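Local atomic coordinates of geranylgeranyl pyrophosphate synthase (Geoglobus acetivorans, PDB entry 5JFQ), a protein that catalyses the magnesium-dependent, stepwise condensation of isopentenyl diphosphate with dimethylallyl diphosphate to make mainly geranylgeranyl diphosphate, with some farnesyl diphosphate. Residues 56-61 against 299-304; 186-191 against 195-200; 293-298 against 309-314. All blocks are in the same frame, centred on the assembly; numbering follows the deposited sequence.

Interaction 1. Residues 56-61 against 299-304; sequences AEALGE and EVIDES
Ile301 reaches across to Ala58 and Leu59, and its two branches meet different parts of them. The CD1 methyl of Ile301 lies 3.7 Å from Leu59 CD2, with the two side chains crossing at about a right angle. The shorter branch, Ile301 CG2, packs against the carbonyl oxygen Ala58 O at 3.7 Å and against the methyl of the same alanine, Ala58 CB, at 4.2 Å. This division follows from chi1 of -72° in Ile301, which sets CG2 anti to the backbone N and brings CG1, with CD1 beyond it, round beside that nitrogen. The CB of Leu59 points away from the loop 299-304, and it is the end of the leucine that comes back to meet the isoleucine. No hydrogen bond passes between the two segments.

In this all-helical prenyl synthase fold, the contact seats the link between helices 280-298 and 305-316 against the C-terminal end of helix 47-58. That end is closed by a Schellman motif: Gly60 takes a positive phi of 64°, and Glu61 N returns to Ala56 O at 3.1 Å.

Farther out, Leu201 of helix 195-221 touches both Leu59 and Ile301. Ser304 stands at the N-cap of helix 305-316, its OG weakly bonded to Ser306 N and Arg307 N, while Glu57 OE2 accepts a hydrogen bond from the same region, at Ser306 OG.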
ATOM      1  N   ALA B  56       3.417  -0.050  25.637  1.00 61.29           N
ATOM      2  CA  ALA B  56       4.578  -0.894  25.881  1.00 64.83           C
ATOM      3  C   ALA B  56       5.026  -0.780  27.328  1.00 69.44           C
ATOM      4  O   ALA B  56       5.174  -1.789  28.027  1.00 67.47           O
ATOM      5  CB  ALA B  56       5.715  -0.513  24.936  1.00 64.39           C
ATOM      6  N   GLU B  57       5.215   0.454  27.801  1.00 70.35           N
ATOM      7  CA  GLU B  57       5.656   0.655  29.173  1.00 70.83           C
ATOM      8  C   GLU B  57       4.618   0.175  30.178  1.00 71.81           C
ATOM      9  O   GLU B  57       4.979  -0.356  31.234  1.00 73.70           O
ATOM     10  CB  GLU B  57       5.977   2.121  29.402  1.00 73.49           C
ATOM     11  CG  GLU B  57       6.658   2.369  30.711  1.00 76.30           C
ATOM     12  CD  GLU B  57       6.928   3.824  30.915  1.00 79.91           C
ATOM     13  OE1 GLU B  57       8.031   4.157  31.402  1.00 82.22           O
ATOM     14  OE2 GLU B  57       6.034   4.629  30.566  1.00 77.23           O
ATOM     15  N   ALA B  58       3.330   0.346  29.870  1.00 70.15           N
ATOM     16  CA  ALA B  58       2.293  -0.222  30.720  1.00 71.40           C
ATOM     17  C   ALA B  58       2.413  -1.735  30.813  1.00 71.08           C
ATOM     18  O   ALA B  58       2.105  -2.317  31.857  1.00 70.99           O
ATOM     19  CB  ALA B  58       0.909   0.159  30.198  1.00 66.74           C
ATOM     20  N   LEU B  59       2.840  -2.392  29.735  1.00 67.41           N
ATOM     21  CA  LEU B  59       3.111  -3.818  29.832  1.00 65.41           C
ATOM     22  C   LEU B  59       4.394  -4.101  30.578  1.00 69.19           C
ATOM     23  O   LEU B  59       4.780  -5.270  30.712  1.00 67.97           O
ATOM     24  CB  LEU B  59       3.167  -4.439  28.444  1.00 64.48           C
ATOM     25  CG  LEU B  59       1.778  -4.467  27.816  1.00 68.97           C
ATOM     26  CD1 LEU B  59       1.847  -4.958  26.389  1.00 65.03           C
ATOM     27  CD2 LEU B  59       0.877  -5.353  28.643  1.00 67.10           C
ATOM     28  N   GLY B  60       5.043  -3.056  31.076  1.00 67.23           N
ATOM     29  CA  GLY B  60       6.308  -3.224  31.747  1.00 70.70           C
ATOM     30  C   GLY B  60       7.359  -3.744  30.801  1.00 69.60           C
ATOM     31  O   GLY B  60       8.098  -4.672  31.150  1.00 65.10           O
ATOM     32  N   GLU B  61       7.428  -3.188  29.602  1.00 65.68           N
ATOM     33  CA  GLU B  61       8.455  -3.561  28.652  1.00 58.88           C
ATOM     34  C   GLU B  61       9.373  -2.382  28.411  1.00 59.71           C
ATOM     35  O   GLU B  61       9.159  -1.278  28.915  1.00 66.87           O
ATOM     36  CB  GLU B  61       7.827  -4.047  27.356  1.00 58.83           C
ATOM     37  CG  GLU B  61       7.194  -5.394  27.527  1.00 60.26           C
ATOM     38  CD  GLU B  61       8.247  -6.472  27.638  1.00 64.97           C
ATOM     39  OE1 GLU B  61       9.415  -6.183  27.266  1.00 60.66           O
ATOM     40  OE2 GLU B  61       7.904  -7.593  28.088  1.00 56.58           O
ATOM     41  N   GLU B 299      -8.408  -1.930  32.461  1.00 86.20           N
ATOM     42  CA  GLU B 299      -8.235  -2.376  33.839  1.00 88.42           C
ATOM     43  C   GLU B 299      -7.498  -3.713  33.930  1.00 86.96           C
ATOM     44  O   GLU B 299      -6.830  -3.991  34.936  1.00 83.16           O
ATOM     45  CB  GLU B 299      -9.614  -2.461  34.502  1.00 82.75           C
ATOM     46  CG  GLU B 299      -9.663  -3.172  35.838  1.00 92.23           C
ATOM     47  CD  GLU B 299     -11.039  -3.096  36.469  1.00 97.62           C
ATOM     48  OE1 GLU B 299     -11.955  -2.546  35.809  1.00 95.82           O
ATOM     49  OE2 GLU B 299     -11.198  -3.581  37.619  1.00 98.14           O
ATOM     50  N   VAL B 300      -7.597  -4.543  32.889  1.00 80.36           N
ATOM     51  CA  VAL B 300      -6.915  -5.827  32.854  1.00 78.47           C
ATOM     52  C   VAL B 300      -5.405  -5.673  32.997  1.00 78.46           C
ATOM     53  O   VAL B 300      -4.716  -6.622  33.387  1.00 80.85           O
ATOM     54  CB  VAL B 300      -7.341  -6.544  31.552  1.00 76.74           C
ATOM     55  CG1 VAL B 300      -6.285  -7.515  31.051  1.00 69.22           C
ATOM     56  CG2 VAL B 300      -8.678  -7.254  31.768  1.00 71.07           C
ATOM     57  N   ILE B 301      -4.877  -4.492  32.742  1.00 79.44           N
ATOM     58  CA  ILE B 301      -3.452  -4.224  32.887  1.00 78.92           C
ATOM     59  C   ILE B 301      -3.177  -3.731  34.301  1.00 83.88           C
ATOM     60  O   ILE B 301      -4.023  -3.087  34.928  1.00 87.26           O
ATOM     61  CB  ILE B 301      -2.985  -3.210  31.824  1.00 83.47           C
ATOM     62  CG1 ILE B 301      -2.963  -3.887  30.459  1.00 79.08           C
ATOM     63  CG2 ILE B 301      -1.610  -2.617  32.171  1.00 83.95           C
ATOM     64  CD1 ILE B 301      -2.020  -3.239  29.492  1.00 79.91           C
ATOM     65  N   ASP B 302      -1.985  -4.046  34.811  1.00 78.61           N
ATOM     66  CA  ASP B 302      -1.616  -3.649  36.163  1.00 82.31           C
ATOM     67  C   ASP B 302      -1.600  -2.133  36.293  1.00 82.30           C
ATOM     68  O   ASP B 302      -1.352  -1.407  35.327  1.00 81.76           O
ATOM     69  CB  ASP B 302      -0.237  -4.210  36.539  1.00 78.86           C
ATOM     70  CG  ASP B 302      -0.218  -5.730  36.638  1.00 84.28           C
ATOM     71  OD1 ASP B 302      -1.312  -6.342  36.639  1.00 80.89           O
ATOM     72  OD2 ASP B 302       0.895  -6.308  36.725  1.00 79.74           O
ATOM     73  N   GLU B 303      -1.859  -1.662  37.515  1.00 82.58           N
ATOM     74  CA  GLU B 303      -1.768  -0.241  37.817  1.00 79.40           C
ATOM     75  C   GLU B 303      -0.324   0.229  37.708  1.00 77.32           C
ATOM     76  O   GLU B 303       0.611  -0.478  38.090  1.00 79.35           O
ATOM     77  CB  GLU B 303      -2.324   0.051  39.211  1.00 75.29           C
ATOM     78  N   SER B 304      -0.154   1.434  37.188  1.00 78.29           N
ATOM     79  CA  SER B 304       1.130   1.949  36.739  1.00 76.70           C
ATOM     80  C   SER B 304       0.996   3.423  36.400  1.00 80.56           C
ATOM     81  O   SER B 304      -0.104   3.883  36.063  1.00 82.65           O
ATOM     82  CB  SER B 304       1.610   1.183  35.504  1.00 83.99           C
ATOM     83  OG  SER B 304       2.398   2.005  34.656  1.00 84.59           O
TER

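Interaction 2. Residues 186-191 against 195-200; sequences IPAVLF and ESVEKA
Ala188 and Val189 form the face that helix 165-190 turns to Val197 and Glu198, and van der Waals contacts alone join the two segments, with no hydrogen bond crossing. The methyl Ala188 CB points at the opposing helix and rests on its backbone, 3.9 Å from Glu198 CA. Such a small side chain allows the two main chains to come near each other, with the CA atoms of Ala188 and Glu198 5.3 Å apart. More loosely, Ala188 CB also meets Val197 CG1, at 4.4 Å, as a purely apolar pair.

Val189 makes its contact through one branch alone. Its CG2 lies nearest the carboxylate, 3.2 Å from Glu198 OE2, and also touches the methylene Glu198 CG at 3.7 Å. With chi1 at -176° it is CG1 that stands anti to the backbone N, leaving CG2 anti to the carbonyl carbon and turned to the glutamate. The extended Glu198 chain crosses the valine obliquely and sets its carboxylate beside Val189 CG2.

The two segments form the closed end of an antiparallel helical hairpin, with a short turn joining helix 165-190 to helix 195-221. Their axes approach to 8.6 Å and run at 156°.

Among the polar interactions, the same carboxylate oxygen, Glu198 OE2, forms a salt bridge with Lys139 NZ of helix 130-159. The Lys139 side chain also touches Val189, and the charged end of the glutamate thus ties the hairpin to a third helix.

Pro187 has no N-H to give to the turn before it and kinks helix 165-190, yet the helix resumes at once, with Leu190 N bonded to Ile186 O at 2.7 Å and Phe191 N to Pro187 O at 3.0 Å.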
ATOM      1  N   ILE B 186      -0.345  -3.517  19.733  1.00 58.53           N
ATOM      2  CA  ILE B 186       0.821  -4.139  19.105  1.00 55.40           C
ATOM      3  C   ILE B 186       1.941  -4.453  20.097  1.00 56.98           C
ATOM      4  O   ILE B 186       2.625  -5.468  19.898  1.00 55.78           O
ATOM      5  CB  ILE B 186       1.330  -3.317  17.902  1.00 53.07           C
ATOM      6  CG1 ILE B 186       2.195  -4.208  16.996  1.00 54.32           C
ATOM      7  CG2 ILE B 186       2.063  -2.041  18.305  1.00 49.31           C
ATOM      8  CD1 ILE B 186       2.759  -3.500  15.766  1.00 49.95           C
ATOM      9  N   PRO B 187       2.171  -3.684  21.177  1.00 58.40           N
ATOM     10  CA  PRO B 187       3.203  -4.131  22.131  1.00 56.92           C
ATOM     11  C   PRO B 187       2.841  -5.441  22.816  1.00 58.93           C
ATOM     12  O   PRO B 187       3.735  -6.250  23.111  1.00 57.17           O
ATOM     13  CB  PRO B 187       3.303  -2.965  23.132  1.00 55.83           C
ATOM     14  CG  PRO B 187       2.698  -1.798  22.448  1.00 56.93           C
ATOM     15  CD  PRO B 187       1.605  -2.385  21.592  1.00 56.66           C
ATOM     16  N   ALA B 188       1.552  -5.681  23.068  1.00 54.21           N
ATOM     17  CA  ALA B 188       1.132  -6.981  23.572  1.00 54.54           C
ATOM     18  C   ALA B 188       1.425  -8.078  22.569  1.00 56.46           C
ATOM     19  O   ALA B 188       1.718  -9.217  22.955  1.00 62.51           O
ATOM     20  CB  ALA B 188      -0.356  -6.969  23.905  1.00 57.39           C
ATOM     21  N   VAL B 189       1.342  -7.763  21.281  1.00 54.27           N
ATOM     22  CA  VAL B 189       1.674  -8.758  20.276  1.00 54.40           C
ATOM     23  C   VAL B 189       3.176  -8.942  20.201  1.00 53.86           C
ATOM     24  O   VAL B 189       3.673 -10.073  20.164  1.00 55.25           O
ATOM     25  CB  VAL B 189       1.098  -8.366  18.911  1.00 53.82           C
ATOM     26  CG1 VAL B 189       1.381  -9.468  17.899  1.00 50.26           C
ATOM     27  CG2 VAL B 189      -0.381  -8.104  19.034  1.00 56.67           C
ATOM     28  N   LEU B 190       3.919  -7.830  20.186  1.00 49.42           N
ATOM     29  CA  LEU B 190       5.360  -7.894  19.974  1.00 54.71           C
ATOM     30  C   LEU B 190       6.067  -8.632  21.110  1.00 58.18           C
ATOM     31  O   LEU B 190       7.036  -9.358  20.876  1.00 55.26           O
ATOM     32  CB  LEU B 190       5.925  -6.482  19.805  1.00 54.38           C
ATOM     33  CG  LEU B 190       5.748  -5.904  18.395  1.00 50.92           C
ATOM     34  CD1 LEU B 190       6.191  -4.448  18.271  1.00 40.56           C
ATOM     35  CD2 LEU B 190       6.492  -6.776  17.403  1.00 48.83           C
ATOM     36  N   PHE B 191       5.584  -8.474  22.341  1.00 60.35           N
ATOM     37  CA  PHE B 191       6.226  -9.022  23.529  1.00 55.86           C
ATOM     38  C   PHE B 191       5.393 -10.122  24.168  1.00 58.15           C
ATOM     39  O   PHE B 191       5.372 -10.265  25.388  1.00 61.30           O
ATOM     40  CB  PHE B 191       6.509  -7.903  24.521  1.00 50.50           C
ATOM     41  CG  PHE B 191       7.138  -6.733  23.880  1.00 55.32           C
ATOM     42  CD1 PHE B 191       8.087  -6.915  22.890  1.00 56.70           C
ATOM     43  CD2 PHE B 191       6.761  -5.455  24.210  1.00 59.65           C
ATOM     44  CE1 PHE B 191       8.677  -5.843  22.255  1.00 57.84           C
ATOM     45  CE2 PHE B 191       7.345  -4.370  23.583  1.00 63.50           C
ATOM     46  CZ  PHE B 191       8.308  -4.570  22.596  1.00 62.29           C
ATOM     47  N   GLU B 195      -3.700 -13.456  25.075  1.00 70.25           N
ATOM     48  CA  GLU B 195      -4.851 -12.964  24.327  1.00 65.15           C
ATOM     49  C   GLU B 195      -5.689 -12.007  25.163  1.00 69.57           C
ATOM     50  O   GLU B 195      -6.235 -11.030  24.635  1.00 71.21           O
ATOM     51  CB  GLU B 195      -5.694 -14.140  23.830  1.00 61.69           C
ATOM     52  N   SER B 196      -5.792 -12.262  26.467  1.00 71.93           N
ATOM     53  CA  SER B 196      -6.540 -11.367  27.347  1.00 69.73           C
ATOM     54  C   SER B 196      -5.970  -9.958  27.313  1.00 66.74           C
ATOM     55  O   SER B 196      -6.716  -8.973  27.268  1.00 68.52           O
ATOM     56  CB  SER B 196      -6.501 -11.905  28.773  1.00 73.15           C
ATOM     57  OG  SER B 196      -5.187 -11.776  29.301  1.00 71.81           O
ATOM     58  N   VAL B 197      -4.644  -9.845  27.356  1.00 65.43           N
ATOM     59  CA  VAL B 197      -4.009  -8.535  27.382  1.00 66.65           C
ATOM     60  C   VAL B 197      -4.143  -7.847  26.025  1.00 70.08           C
ATOM     61  O   VAL B 197      -4.469  -6.655  25.945  1.00 66.98           O
ATOM     62  CB  VAL B 197      -2.540  -8.693  27.817  1.00 67.20           C
ATOM     63  CG1 VAL B 197      -1.873  -7.347  27.980  1.00 66.11           C
ATOM     64  CG2 VAL B 197      -2.473  -9.486  29.105  1.00 65.82           C
ATOM     65  N   GLU B 198      -3.913  -8.595  24.939  1.00 69.97           N
ATOM     66  CA  GLU B 198      -4.048  -8.049  23.590  1.00 66.22           C
ATOM     67  C   GLU B 198      -5.439  -7.470  23.372  1.00 65.32           C
ATOM     68  O   GLU B 198      -5.595  -6.274  23.095  1.00 60.97           O
ATOM     69  CB  GLU B 198      -3.760  -9.143  22.557  1.00 61.66           C
ATOM     70  CG  GLU B 198      -3.392  -8.633  21.176  1.00 53.43           C
ATOM     71  CD  GLU B 198      -3.443  -9.718  20.113  1.00 56.43           C
ATOM     72  OE1 GLU B 198      -3.637 -10.896  20.453  1.00 65.15           O
ATOM     73  OE2 GLU B 198      -3.305  -9.397  18.924  1.00 60.44           O
ATOM     74  N   LYS B 199      -6.464  -8.318  23.491  1.00 65.70           N
ATOM     75  CA  LYS B 199      -7.834  -7.862  23.314  1.00 65.12           C
ATOM     76  C   LYS B 199      -8.134  -6.666  24.204  1.00 68.19           C
ATOM     77  O   LYS B 199      -8.886  -5.768  23.807  1.00 66.23           O
ATOM     78  CB  LYS B 199      -8.804  -9.008  23.604  1.00 65.24           C
ATOM     79  N   ALA B 200      -7.522  -6.614  25.392  1.00 70.05           N
ATOM     80  CA  ALA B 200      -7.779  -5.508  26.309  1.00 66.68           C
ATOM     81  C   ALA B 200      -7.198  -4.206  25.778  1.00 61.82           C
ATOM     82  O   ALA B 200      -7.877  -3.176  25.762  1.00 65.48           O
ATOM     83  CB  ALA B 200      -7.219  -5.831  27.695  1.00 63.27           C
TER

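Interaction 3. Residues 293-298 against 309-314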
ATOM      1  N   MET B 293     -15.633   2.922  28.238  1.00 77.31           N
ATOM      2  CA  MET B 293     -15.431   1.537  27.828  1.00 79.23           C
ATOM      3  C   MET B 293     -13.962   1.238  27.538  1.00 79.42           C
ATOM      4  O   MET B 293     -13.533   0.082  27.643  1.00 76.94           O
ATOM      5  CB  MET B 293     -16.284   1.233  26.601  1.00 76.37           C
ATOM      6  CG  MET B 293     -17.165   0.001  26.727  1.00 78.35           C
ATOM      7  SD  MET B 293     -18.122  -0.300  25.209  1.00 89.71           S
ATOM      8  CE  MET B 293     -18.759   1.340  24.833  1.00 77.08           C
ATOM      9  N   ALA B 294     -13.186   2.256  27.172  1.00 77.11           N
ATOM     10  CA  ALA B 294     -11.756   2.063  26.986  1.00 73.86           C
ATOM     11  C   ALA B 294     -11.053   1.897  28.327  1.00 79.03           C
ATOM     12  O   ALA B 294     -10.269   0.957  28.515  1.00 77.47           O
ATOM     13  CB  ALA B 294     -11.172   3.237  26.204  1.00 74.82           C
ATOM     14  N   LYS B 295     -11.323   2.807  29.272  1.00 79.87           N
ATOM     15  CA  LYS B 295     -10.738   2.703  30.606  1.00 77.56           C
ATOM     16  C   LYS B 295     -11.119   1.383  31.261  1.00 77.20           C
ATOM     17  O   LYS B 295     -10.255   0.567  31.594  1.00 76.89           O
ATOM     18  CB  LYS B 295     -11.190   3.871  31.477  1.00 76.37           C
ATOM     19  CG  LYS B 295     -10.762   5.230  30.997  1.00 79.82           C
ATOM     20  CD  LYS B 295     -11.823   6.243  31.403  1.00 82.93           C
ATOM     21  CE  LYS B 295     -11.405   7.657  31.088  1.00 80.30           C
ATOM     22  NZ  LYS B 295     -12.416   8.619  31.584  1.00 74.50           N
ATOM     23  N   LYS B 296     -12.422   1.151  31.434  1.00 77.05           N
ATOM     24  CA  LYS B 296     -12.881  -0.081  32.062  1.00 76.42           C
ATOM     25  C   LYS B 296     -12.335  -1.306  31.359  1.00 76.76           C
ATOM     26  O   LYS B 296     -12.296  -2.388  31.955  1.00 80.35           O
ATOM     27  CB  LYS B 296     -14.408  -0.135  32.083  1.00 76.05           C
ATOM     28  N   ASN B 297     -11.909  -1.158  30.108  1.00 76.82           N
ATOM     29  CA  ASN B 297     -11.224  -2.250  29.438  1.00 75.25           C
ATOM     30  C   ASN B 297      -9.765  -2.302  29.853  1.00 79.78           C
ATOM     31  O   ASN B 297      -9.217  -3.384  30.104  1.00 79.78           O
ATOM     32  CB  ASN B 297     -11.349  -2.098  27.927  1.00 70.23           C
ATOM     33  CG  ASN B 297     -11.665  -3.402  27.252  1.00 70.20           C
ATOM     34  OD1 ASN B 297     -10.803  -4.256  27.117  1.00 74.73           O
ATOM     35  ND2 ASN B 297     -12.914  -3.582  26.855  1.00 70.47           N
ATOM     36  N   LEU B 298      -9.136  -1.133  29.965  1.00 81.08           N
ATOM     37  CA  LEU B 298      -7.722  -0.988  30.305  1.00 79.39           C
ATOM     38  C   LEU B 298      -7.390  -1.496  31.709  1.00 83.14           C
ATOM     39  O   LEU B 298      -6.210  -1.524  32.083  1.00 85.10           O
ATOM     40  CB  LEU B 298      -7.352   0.484  30.144  1.00 77.29           C
ATOM     41  CG  LEU B 298      -5.905   0.933  30.169  1.00 76.89           C
ATOM     42  CD1 LEU B 298      -5.109   0.043  29.254  1.00 78.37           C
ATOM     43  CD2 LEU B 298      -5.848   2.378  29.719  1.00 72.17           C
ATOM     44  N   TYR B 309      -1.664   6.899  32.436  1.00 81.93           N
ATOM     45  CA  TYR B 309      -1.406   7.838  31.354  1.00 83.50           C
ATOM     46  C   TYR B 309      -2.302   7.550  30.151  1.00 83.01           C
ATOM     47  O   TYR B 309      -2.894   8.469  29.569  1.00 76.24           O
ATOM     48  CB  TYR B 309       0.072   7.791  30.987  1.00 79.96           C
ATOM     49  CG  TYR B 309       0.950   8.515  31.987  1.00 88.01           C
ATOM     50  CD1 TYR B 309       0.421   9.494  32.822  1.00 88.32           C
ATOM     51  CD2 TYR B 309       2.312   8.226  32.090  1.00 87.48           C
ATOM     52  CE1 TYR B 309       1.223  10.168  33.733  1.00 90.73           C
ATOM     53  CE2 TYR B 309       3.120   8.895  32.998  1.00 84.90           C
ATOM     54  CZ  TYR B 309       2.572   9.862  33.814  1.00 83.42           C
ATOM     55  OH  TYR B 309       3.372  10.526  34.712  1.00 79.75           O
ATOM     56  N   LEU B 310      -2.435   6.277  29.776  1.00 78.99           N
ATOM     57  CA  LEU B 310      -3.428   5.919  28.776  1.00 74.94           C
ATOM     58  C   LEU B 310      -4.815   6.379  29.195  1.00 77.57           C
ATOM     59  O   LEU B 310      -5.617   6.786  28.349  1.00 77.40           O
ATOM     60  CB  LEU B 310      -3.410   4.412  28.540  1.00 73.96           C
ATOM     61  CG  LEU B 310      -2.031   3.832  28.229  1.00 71.17           C
ATOM     62  CD1 LEU B 310      -2.016   2.340  28.465  1.00 67.61           C
ATOM     63  CD2 LEU B 310      -1.617   4.150  26.807  1.00 64.37           C
ATOM     64  N   VAL B 311      -5.112   6.339  30.495  1.00 79.84           N
ATOM     65  CA  VAL B 311      -6.426   6.778  30.963  1.00 80.13           C
ATOM     66  C   VAL B 311      -6.611   8.261  30.686  1.00 78.50           C
ATOM     67  O   VAL B 311      -7.530   8.666  29.964  1.00 82.41           O
ATOM     68  CB  VAL B 311      -6.608   6.462  32.457  1.00 81.10           C
ATOM     69  CG1 VAL B 311      -7.975   6.929  32.920  1.00 83.71           C
ATOM     70  CG2 VAL B 311      -6.448   4.978  32.700  1.00 82.55           C
ATOM     71  N   GLU B 312      -5.741   9.094  31.262  1.00 76.90           N
ATOM     72  CA  GLU B 312      -5.825  10.530  31.022  1.00 80.38           C
ATOM     73  C   GLU B 312      -5.819  10.834  29.531  1.00 80.97           C
ATOM     74  O   GLU B 312      -6.433  11.813  29.084  1.00 84.43           O
ATOM     75  CB  GLU B 312      -4.670  11.246  31.733  1.00 83.81           C
ATOM     76  CG  GLU B 312      -4.594  10.958  33.246  1.00 86.17           C
ATOM     77  CD  GLU B 312      -3.246  11.326  33.884  1.00 92.31           C
ATOM     78  OE1 GLU B 312      -2.602  12.306  33.435  1.00 96.26           O
ATOM     79  OE2 GLU B 312      -2.832  10.629  34.841  1.00 91.56           O
ATOM     80  N   LEU B 313      -5.170   9.978  28.743  1.00 81.32           N
ATOM     81  CA  LEU B 313      -5.076  10.196  27.304  1.00 76.58           C
ATOM     82  C   LEU B 313      -6.401   9.895  26.613  1.00 73.89           C
ATOM     83  O   LEU B 313      -6.854  10.665  25.755  1.00 74.20           O
ATOM     84  CB  LEU B 313      -3.945   9.335  26.744  1.00 73.64           C
ATOM     85  CG  LEU B 313      -3.766   9.166  25.243  1.00 74.16           C
ATOM     86  CD1 LEU B 313      -3.414  10.491  24.596  1.00 71.27           C
ATOM     87  CD2 LEU B 313      -2.671   8.146  25.010  1.00 70.56           C
ATOM     88  N   ALA B 314      -7.037   8.775  26.969  1.00 71.31           N
ATOM     89  CA  ALA B 314      -8.390   8.518  26.493  1.00 72.12           C
ATOM     90  C   ALA B 314      -9.316   9.660  26.868  1.00 77.80           C
ATOM     91  O   ALA B 314     -10.287   9.938  26.155  1.00 77.71           O
ATOM     92  CB  ALA B 314      -8.919   7.201  27.059  1.00 71.26           C
TER
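Leu298 and Lys295 pack against Leu310 and Val311 where helices 280-298 and 305-316 run antiparallel, as two successive members of the all-helical prenyl synthase fold. The segment axes lie 9.8 Å apart at 171°. Leu298 makes the inner half of the contact: its CD2 approaches Leu310 CB at 3.4 Å, and CD1 meets the leucine's own methyl, Leu310 CD1, at 3.9 Å. The two leucines cross at about a right angle. The same CD2 of Leu298 also touches Val311 CG2, at 4.0 Å, so this methyl sits between neighbouring residues of the facing helix. Leu310 also touches Leu54 and Ala58 of helix 47-58.

Lys295 makes the outer half, its aliphatic chain bent at chi2 (149°) and crossing Val311. At its end, NZ forms salt bridges with Glu292 OE2 on its own helix and Asp315 OD1 on the partner helix. Shortening Lys295 to an alanine would probably take the aliphatic cover from Val311 CG1 and leave Glu292 and Asp315 without their shared positive partner. The lysine runs over Val311 CG1, nearest at Lys295 CG, 3.8 Å, and with Lys295 CE at 4.0 Å.

The three contacts cluster on one side of the chain's centre, about 11 Å between the centres of interactions 1 and 2, about 12 Å between 1 and 3, and about 15 Å between 2 and 3. Interaction 1 spans residues 56 to 304; the hairpin of interaction 2 is nested inside that span, and interaction 3 interleaves with its C-terminal end. Leu59 joins the first two, its CD2 lying 3.5 Å from Val197 CG1, and Ala58 CB meets Leu310 CD1 at 4.0 Å. The end of helix 47-58 thus packs against both the 165-221 hairpin and helix 305-316 with the loop before it, binding distant parts of the sequence into one bundle.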